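Local structure of rhino (Drosophila melanogaster, 5XYV) at residues Gly11-Lys16 with Glu49-Gln54. The protein probably acts in specifying germline piRNA clusters, its chromoshadow domain forming a complex with the N-terminal domain of Deadlock. Numbering follows the deposited sequence.
Sequences GLDLDK and EAYPLQ
In this chromoshadow domain, a three-stranded antiparallel sheet with a helix after its last strand, Leu14 and Tyr51 join the first strand, 14-23, to the start of helix 52-61. Tyr51 is the N-cap residue of that helix, and its side chain reaches across to the strand. With CG anti to its own carbonyl carbon, the phenol is sent toward the backbone at Asp13 and Leu14. There its OH accepts a hydrogen bond from Leu14 N at 3.1 Å, with an N-H...O angle of 154°. Asp13 CA lies beside the same oxygen, 3.5 Å from Tyr51 OH.

Leu14 also covers one face of the ring. Its CB stands 3.5 Å from the Tyr51 ring centroid, a CH-pi contact only 17° off the normal. CG lies anti to the backbone N (chi1 -172°), and the chain runs back over the ring until CD2 rests 3.5 Å from Tyr51 CG. Leu14 also packs on Val31 and Trp33 of the neighbouring strand, which sets this buried leucine between the tyrosine ring and strand 26-33. A leucine in place of Tyr51 would probably leave Leu14 N without its hydroxyl acceptor and uncover part of the Leu14 side chain.

One helical turn on, Gln54 approaches the same strand, its amide oxygen OE1 3.8 Å from Leu14 CD2. Here Asp15 and Lys16 together sit opposite Thr32 of strand 26-33, making a classic beta bulge. At the helix start, Pro52 packs on Pro52 of the second subunit, another copy of this protein. Between Gln54 and the bulge sits a water, 2.6 Å from Gln54 OE1 and 3.2 Å from Asp15 O, within hydrogen-bonding distance of both.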
loop_
_atom_site.group_PDB
_atom_site.type_symbol
_atom_site.label_atom_id
_atom_site.label_comp_id
_atom_site.label_asym_id
_atom_site.label_seq_id
_atom_site.Cartn_x
_atom_site.Cartn_y
_atom_site.Cartn_z
ATOM N N GLY B 11 -24.911 2.373 1.014
ATOM C CA GLY B 11 -25.094 3.123 -0.202
ATOM C C GLY B 11 -24.604 4.551 -0.064
ATOM O O GLY B 11 -25.067 5.421 -0.795
ATOM N N LEU B 12 -23.684 4.808 0.866
ATOM C CA LEU B 12 -23.105 6.152 0.985
ATOM C C LEU B 12 -21.750 6.272 0.301
ATOM O O LEU B 12 -21.129 5.270 -0.061
ATOM C CB LEU B 12 -22.961 6.566 2.450
ATOM C CG LEU B 12 -24.168 6.357 3.356
ATOM C CD1 LEU B 12 -23.770 6.542 4.816
ATOM C CD2 LEU B 12 -25.270 7.331 2.969
ATOM N N ASP B 13 -21.297 7.506 0.130
ATOM C CA ASP B 13 -19.999 7.769 -0.468
ATOM C C ASP B 13 -18.878 7.738 0.567
ATOM O O ASP B 13 -19.028 8.247 1.686
ATOM C CB ASP B 13 -20.014 9.116 -1.184
ATOM C CG ASP B 13 -20.745 9.060 -2.508
ATOM O OD1 ASP B 13 -20.827 7.960 -3.107
ATOM O OD2 ASP B 13 -21.240 10.116 -2.949
ATOM N N LEU B 14 -17.754 7.135 0.184
ATOM C CA LEU B 14 -16.599 7.001 1.069
ATOM C C LEU B 14 -16.138 8.369 1.584
ATOM O O LEU B 14 -16.011 9.316 0.804
ATOM C CB LEU B 14 -15.451 6.293 0.342
ATOM C CG LEU B 14 -14.214 5.892 1.149
ATOM C CD1 LEU B 14 -14.558 4.870 2.202
ATOM C CD2 LEU B 14 -13.138 5.346 0.231
ATOM N N ASP B 15 -15.916 8.479 2.893
ATOM C CA ASP B 15 -15.450 9.736 3.457
ATOM C C ASP B 15 -13.939 9.644 3.618
ATOM O O ASP B 15 -13.186 10.051 2.719
ATOM C CB ASP B 15 -16.129 10.037 4.795
ATOM C CG ASP B 15 -16.035 11.507 5.185
ATOM O OD1 ASP B 15 -15.887 12.353 4.277
ATOM O OD2 ASP B 15 -16.110 11.799 6.398
ATOM N N LYS B 16 -13.505 9.103 4.757
ATOM C CA LYS B 16 -12.082 8.896 5.060
ATOM C C LYS B 16 -11.748 7.389 5.219
ATOM O O LYS B 16 -12.607 6.589 5.614
ATOM C CB LYS B 16 -11.681 9.676 6.340
ATOM C CG LYS B 16 -12.031 11.177 6.371
ATOM C CD LYS B 16 -11.997 11.814 4.993
ATOM C CE LYS B 16 -12.782 13.162 4.865
ATOM N NZ LYS B 16 -12.030 14.398 5.362
ATOM N N GLU B 49 -12.623 -0.950 -6.724
ATOM C CA GLU B 49 -13.035 -0.468 -8.032
ATOM C C GLU B 49 -13.830 0.824 -7.966
ATOM O O GLU B 49 -13.894 1.574 -8.940
ATOM C CB GLU B 49 -13.845 -1.559 -8.736
ATOM C CG GLU B 49 -13.099 -2.896 -8.822
ATOM C CD GLU B 49 -13.706 -3.840 -9.843
ATOM O OE1 GLU B 49 -14.864 -4.276 -9.663
ATOM O OE2 GLU B 49 -13.026 -4.111 -10.852
ATOM N N ALA B 50 -14.441 1.078 -6.817
ATOM C CA ALA B 50 -15.182 2.317 -6.606
ATOM C C ALA B 50 -14.269 3.448 -6.196
ATOM O O ALA B 50 -14.491 4.600 -6.586
ATOM C CB ALA B 50 -16.284 2.112 -5.530
ATOM N N TYR B 51 -13.242 3.137 -5.401
ATOM C CA TYR B 51 -12.387 4.206 -4.856
ATOM C C TYR B 51 -10.885 4.013 -5.020
ATOM O O TYR B 51 -10.151 4.219 -4.059
ATOM C CB TYR B 51 -12.686 4.389 -3.359
ATOM C CG TYR B 51 -14.140 4.641 -3.064
ATOM C CD1 TYR B 51 -14.686 5.906 -3.224
ATOM C CD2 TYR B 51 -14.969 3.613 -2.623
ATOM C CE1 TYR B 51 -16.020 6.141 -2.970
ATOM C CE2 TYR B 51 -16.296 3.838 -2.364
ATOM C CZ TYR B 51 -16.815 5.107 -2.536
ATOM O OH TYR B 51 -18.143 5.342 -2.265
ATOM N N PRO B 52 -10.420 3.651 -6.226
ATOM C CA PRO B 52 -9.010 3.252 -6.307
ATOM C C PRO B 52 -8.025 4.349 -5.911
ATOM O O PRO B 52 -7.080 4.049 -5.184
ATOM C CB PRO B 52 -8.829 2.852 -7.788
ATOM C CG PRO B 52 -9.971 3.494 -8.507
ATOM C CD PRO B 52 -11.092 3.619 -7.540
ATOM N N LEU B 53 -8.243 5.585 -6.337
ATOM C CA LEU B 53 -7.266 6.634 -6.047
ATOM C C LEU B 53 -7.259 7.048 -4.586
ATOM O O LEU B 53 -6.229 7.482 -4.067
ATOM C CB LEU B 53 -7.494 7.867 -6.924
ATOM C CG LEU B 53 -7.196 7.746 -8.417
ATOM C CD1 LEU B 53 -7.607 9.024 -9.115
ATOM C CD2 LEU B 53 -5.708 7.490 -8.619
ATOM N N GLN B 54 -8.400 6.929 -3.916
ATOM C CA GLN B 54 -8.426 7.238 -2.492
ATOM C C GLN B 54 -7.667 6.178 -1.698
ATOM O O GLN B 54 -6.981 6.493 -0.731
ATOM C CB GLN B 54 -9.864 7.372 -1.994
ATOM C CG GLN B 54 -10.450 8.736 -2.264
ATOM C CD GLN B 54 -11.873 8.870 -1.791
ATOM O OE1 GLN B 54 -12.132 8.955 -0.591
ATOM N NE2 GLN B 54 -12.804 8.936 -2.732
HETATM O O HOH W 1 -13.531 11.088 -0.333
#